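Local coordinates for protein hydratase ChsH2 (Mycobacterium tuberculosis SUMu008, PDB 4W78) that forms with ChsH1 a MaoC-like enoyl-CoA hydratase that probably hydrates an unsaturated CoA thioester during cholesterol breakdown, at residues Pro9-Ile20 against Trp84-Phe92. Sequence-based numbering, arbitrary orientation.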
loop_
_atom_site.group_PDB
_atom_site.type_symbol
_atom_site.label_atom_id
_atom_site.label_comp_id
_atom_site.label_asym_id
_atom_site.label_seq_id
_atom_site.Cartn_x
_atom_site.Cartn_y
_atom_site.Cartn_z
ATOM N N PRO F 9 -11.522 14.434 -23.949
ATOM C CA PRO F 9 -11.915 13.061 -24.264
ATOM C C PRO F 9 -12.513 12.412 -23.037
ATOM O O PRO F 9 -12.140 12.764 -21.923
ATOM C CB PRO F 9 -10.586 12.393 -24.625
ATOM C CG PRO F 9 -9.721 13.529 -25.106
ATOM C CD PRO F 9 -10.089 14.666 -24.194
ATOM N N GLU F 10 -13.446 11.498 -23.248
ATOM C CA GLU F 10 -14.098 10.792 -22.158
ATOM C C GLU F 10 -13.104 9.849 -21.485
ATOM O O GLU F 10 -12.222 9.296 -22.147
ATOM C CB GLU F 10 -15.274 10.013 -22.743
ATOM C CG GLU F 10 -16.152 9.296 -21.759
ATOM C CD GLU F 10 -17.472 8.872 -22.383
ATOM O OE1 GLU F 10 -17.659 7.660 -22.620
ATOM O OE2 GLU F 10 -18.325 9.750 -22.636
ATOM N N LEU F 11 -13.224 9.685 -20.170
ATOM C CA LEU F 11 -12.465 8.650 -19.463
ATOM C C LEU F 11 -13.410 7.818 -18.601
ATOM O O LEU F 11 -14.083 8.355 -17.726
ATOM C CB LEU F 11 -11.375 9.263 -18.587
ATOM C CG LEU F 11 -10.642 8.274 -17.672
ATOM C CD1 LEU F 11 -9.865 7.243 -18.480
ATOM C CD2 LEU F 11 -9.738 9.017 -16.692
ATOM N N LYS F 12 -13.468 6.514 -18.858
ATOM C CA LYS F 12 -14.286 5.614 -18.046
ATOM C C LYS F 12 -13.408 4.755 -17.152
ATOM O O LYS F 12 -12.499 4.072 -17.630
ATOM C CB LYS F 12 -15.151 4.708 -18.931
ATOM C CG LYS F 12 -16.266 5.418 -19.667
ATOM C CD LYS F 12 -17.048 4.451 -20.545
ATOM C CE LYS F 12 -17.544 3.259 -19.744
ATOM N NZ LYS F 12 -18.404 2.376 -20.581
ATOM N N LEU F 13 -13.700 4.783 -15.858
ATOM C CA LEU F 13 -12.939 4.021 -14.878
ATOM C C LEU F 13 -13.839 3.084 -14.090
ATOM O O LEU F 13 -14.838 3.508 -13.509
ATOM C CB LEU F 13 -12.200 4.962 -13.929
ATOM C CG LEU F 13 -11.080 5.775 -14.597
ATOM C CD1 LEU F 13 -10.427 6.717 -13.594
ATOM C CD2 LEU F 13 -10.053 4.861 -15.225
ATOM N N TYR F 14 -13.474 1.808 -14.080
ATOM C CA TYR F 14 -14.207 0.792 -13.335
ATOM C C TYR F 14 -13.655 0.739 -11.928
ATOM O O TYR F 14 -12.478 0.426 -11.724
ATOM C CB TYR F 14 -14.026 -0.563 -14.013
ATOM C CG TYR F 14 -14.797 -1.706 -13.392
ATOM C CD1 TYR F 14 -16.162 -1.610 -13.156
ATOM C CD2 TYR F 14 -14.164 -2.910 -13.090
ATOM C CE1 TYR F 14 -16.873 -2.677 -12.613
ATOM C CE2 TYR F 14 -14.865 -3.980 -12.546
ATOM C CZ TYR F 14 -16.217 -3.856 -12.311
ATOM O OH TYR F 14 -16.913 -4.917 -11.782
ATOM N N GLY F 15 -14.504 1.057 -10.960
ATOM C CA GLY F 15 -14.102 1.050 -9.566
ATOM C C GLY F 15 -14.178 -0.323 -8.932
ATOM O O GLY F 15 -15.004 -0.560 -8.052
ATOM N N ASP F 16 -13.328 -1.241 -9.378
ATOM C CA ASP F 16 -13.294 -2.533 -8.714
ATOM C C ASP F 16 -12.599 -2.386 -7.358
ATOM O O ASP F 16 -11.957 -1.364 -7.086
ATOM C CB ASP F 16 -12.733 -3.652 -9.612
ATOM C CG ASP F 16 -11.261 -3.511 -9.936
ATOM O OD1 ASP F 16 -10.553 -2.679 -9.344
ATOM O OD2 ASP F 16 -10.805 -4.300 -10.796
ATOM N N PRO F 17 -12.765 -3.373 -6.476
ATOM C CA PRO F 17 -12.175 -3.198 -5.142
ATOM C C PRO F 17 -10.669 -2.961 -5.173
ATOM O O PRO F 17 -10.179 -2.166 -4.368
ATOM C CB PRO F 17 -12.531 -4.513 -4.437
ATOM C CG PRO F 17 -13.805 -4.927 -5.087
ATOM C CD PRO F 17 -13.659 -4.545 -6.531
ATOM N N THR F 18 -9.943 -3.603 -6.089
ATOM C CA THR F 18 -8.504 -3.341 -6.172
ATOM C C THR F 18 -8.194 -1.862 -6.435
ATOM O O THR F 18 -7.297 -1.294 -5.812
ATOM C CB THR F 18 -7.835 -4.236 -7.224
ATOM O OG1 THR F 18 -7.996 -5.603 -6.824
ATOM C CG2 THR F 18 -6.365 -3.921 -7.336
ATOM N N PHE F 19 -8.956 -1.244 -7.330
ATOM C CA PHE F 19 -8.788 0.175 -7.602
ATOM C C PHE F 19 -9.054 1.010 -6.349
ATOM O O PHE F 19 -8.244 1.852 -5.982
ATOM C CB PHE F 19 -9.703 0.590 -8.753
ATOM C CG PHE F 19 -9.652 2.042 -9.074
ATOM C CD1 PHE F 19 -8.601 2.553 -9.816
ATOM C CD2 PHE F 19 -10.648 2.909 -8.628
ATOM C CE1 PHE F 19 -8.530 3.900 -10.116
ATOM C CE2 PHE F 19 -10.591 4.260 -8.935
ATOM C CZ PHE F 19 -9.534 4.756 -9.675
ATOM N N ILE F 20 -10.176 0.751 -5.689
ATOM C CA ILE F 20 -10.573 1.555 -4.539
ATOM C C ILE F 20 -9.572 1.403 -3.401
ATOM O O ILE F 20 -9.147 2.393 -2.797
ATOM C CB ILE F 20 -11.981 1.160 -4.082
ATOM C CG1 ILE F 20 -12.974 1.434 -5.212
ATOM C CG2 ILE F 20 -12.352 1.908 -2.785
ATOM C CD1 ILE F 20 -14.445 1.227 -4.832
ATOM N N TRP F 84 -18.819 6.829 -4.930
ATOM C CA TRP F 84 -18.295 5.910 -5.925
ATOM C C TRP F 84 -18.019 4.587 -5.211
ATOM O O TRP F 84 -16.970 4.405 -4.574
ATOM C CB TRP F 84 -17.032 6.478 -6.580
ATOM C CG TRP F 84 -16.487 5.646 -7.699
ATOM C CD1 TRP F 84 -16.931 4.413 -8.137
ATOM C CD2 TRP F 84 -15.400 5.997 -8.540
ATOM N NE1 TRP F 84 -16.165 3.986 -9.196
ATOM C CE2 TRP F 84 -15.217 4.944 -9.462
ATOM C CE3 TRP F 84 -14.569 7.115 -8.616
ATOM C CZ2 TRP F 84 -14.229 4.978 -10.446
ATOM C CZ3 TRP F 84 -13.586 7.143 -9.590
ATOM C CH2 TRP F 84 -13.424 6.080 -10.489
ATOM N N TYR F 85 -19.001 3.694 -5.293
ATOM C CA TYR F 85 -18.941 2.401 -4.642
ATOM C C TYR F 85 -18.248 1.365 -5.507
ATOM O O TYR F 85 -18.180 1.503 -6.726
ATOM C CB TYR F 85 -20.355 1.915 -4.353
ATOM C CG TYR F 85 -21.064 2.618 -3.224
ATOM C CD1 TYR F 85 -20.480 2.713 -1.960
ATOM C CD2 TYR F 85 -22.321 3.169 -3.410
ATOM C CE1 TYR F 85 -21.137 3.338 -0.916
ATOM C CE2 TYR F 85 -22.981 3.801 -2.378
ATOM C CZ TYR F 85 -22.387 3.881 -1.131
ATOM O OH TYR F 85 -23.065 4.499 -0.102
ATOM N N ALA F 86 -17.745 0.313 -4.863
ATOM C CA ALA F 86 -17.187 -0.818 -5.598
ATOM C C ALA F 86 -18.154 -1.265 -6.690
ATOM O O ALA F 86 -19.373 -1.347 -6.469
ATOM C CB ALA F 86 -16.862 -1.984 -4.654
ATOM N N TYR F 87 -17.576 -1.509 -7.867
ATOM C CA TYR F 87 -18.256 -1.991 -9.077
ATOM C C TYR F 87 -18.990 -0.932 -9.883
ATOM O O TYR F 87 -19.509 -1.229 -10.964
ATOM C CB TYR F 87 -19.161 -3.196 -8.803
ATOM C CG TYR F 87 -18.444 -4.280 -8.047
ATOM C CD1 TYR F 87 -17.355 -4.933 -8.603
ATOM C CD2 TYR F 87 -18.851 -4.639 -6.771
ATOM C CE1 TYR F 87 -16.691 -5.932 -7.909
ATOM C CE2 TYR F 87 -18.195 -5.630 -6.061
ATOM C CZ TYR F 87 -17.113 -6.268 -6.633
ATOM O OH TYR F 87 -16.464 -7.260 -5.940
ATOM N N ASP F 88 -19.037 0.294 -9.370
ATOM C CA ASP F 88 -19.554 1.402 -10.157
ATOM C C ASP F 88 -18.492 1.809 -11.162
ATOM O O ASP F 88 -17.288 1.741 -10.887
ATOM C CB ASP F 88 -19.823 2.646 -9.307
ATOM C CG ASP F 88 -21.049 2.529 -8.418
ATOM O OD1 ASP F 88 -21.893 1.637 -8.647
ATOM O OD2 ASP F 88 -21.170 3.380 -7.492
ATOM N N THR F 89 -18.955 2.271 -12.311
ATOM C CA THR F 89 -18.080 2.870 -13.292
ATOM C C THR F 89 -18.364 4.359 -13.328
ATOM O O THR F 89 -19.513 4.779 -13.470
ATOM C CB THR F 89 -18.320 2.275 -14.684
ATOM O OG1 THR F 89 -17.974 0.886 -14.667
ATOM C CG2 THR F 89 -17.462 2.996 -15.723
ATOM N N VAL F 90 -17.309 5.151 -13.198
ATOM C CA VAL F 90 -17.426 6.600 -13.295
ATOM C C VAL F 90 -16.904 7.046 -14.651
ATOM O O VAL F 90 -15.817 6.649 -15.075
ATOM C CB VAL F 90 -16.704 7.312 -12.134
ATOM C CG1 VAL F 90 -16.513 8.793 -12.441
ATOM C CG2 VAL F 90 -17.502 7.122 -10.859
ATOM N N THR F 91 -17.722 7.828 -15.344
ATOM C CA THR F 91 -17.348 8.405 -16.622
ATOM C C THR F 91 -17.038 9.879 -16.405
ATOM O O THR F 91 -17.889 10.641 -15.946
ATOM C CB THR F 91 -18.488 8.256 -17.635
ATOM O OG1 THR F 91 -18.726 6.864 -17.873
ATOM C CG2 THR F 91 -18.134 8.930 -18.946
ATOM N N PHE F 92 -15.805 10.265 -16.718
ATOM C CA PHE F 92 -15.387 11.655 -16.621
ATOM C C PHE F 92 -15.597 12.366 -17.946
ATOM O O PHE F 92 -15.229 11.857 -19.006
ATOM C CB PHE F 92 -13.918 11.762 -16.201
ATOM C CG PHE F 92 -13.660 11.350 -14.780
ATOM C CD1 PHE F 92 -13.749 12.278 -13.756
ATOM C CD2 PHE F 92 -13.343 10.040 -14.465
ATOM C CE1 PHE F 92 -13.516 11.915 -12.432
ATOM C CE2 PHE F 92 -13.109 9.661 -13.145
ATOM C CZ PHE F 92 -13.201 10.600 -12.127
#
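Glu10 lays its extended chain against Thr91, Glu10 CG 3.5 Å from Thr91 CG2, where strand 7-14, an outer strand of the antiparallel sheet within this MaoC-like hot-dog chain, pairs with strand 89-100. Leu11 with Phe92 and Leu13 with Val90 each exchange two backbone hydrogen bonds and share one face, where Leu13 CB rests on Trp84 CH2 and Leu13 CD1 meets Phe92 CE2. Lys12, Tyr14, Thr89 and Thr91 lie on the opposite one, Lys12 CG touching Thr91 OG1. With CG anti to the backbone N (chi1 -177°), Tyr14 turns its ring edge to Thr89 OG1 and carries OH to 3.2 Å from Tyr87 CD1, at that ring's edge. Gly15, centre of an inverse gamma turn, continues the backbone pairing: its O receives Tyr87 N, and its N donates to Asp88 O. Because Asp88 O also accepts Trp84 NE1 from above the carbonyl plane, one oxygen ties turn 85-88 and the indole to residues 9-20. Asp16 then N-caps helix 17-26 through OD1 and Phe19 N. Pro17 CD packs on Tyr87, whose OH is hydrogen-bonded to Asp38 of the second ChsH2 subunit. Phe19 leans obliquely on Trp84, ring planes at 38°, and Ile20 CD1 ends 3.4 Å from Ala86 N.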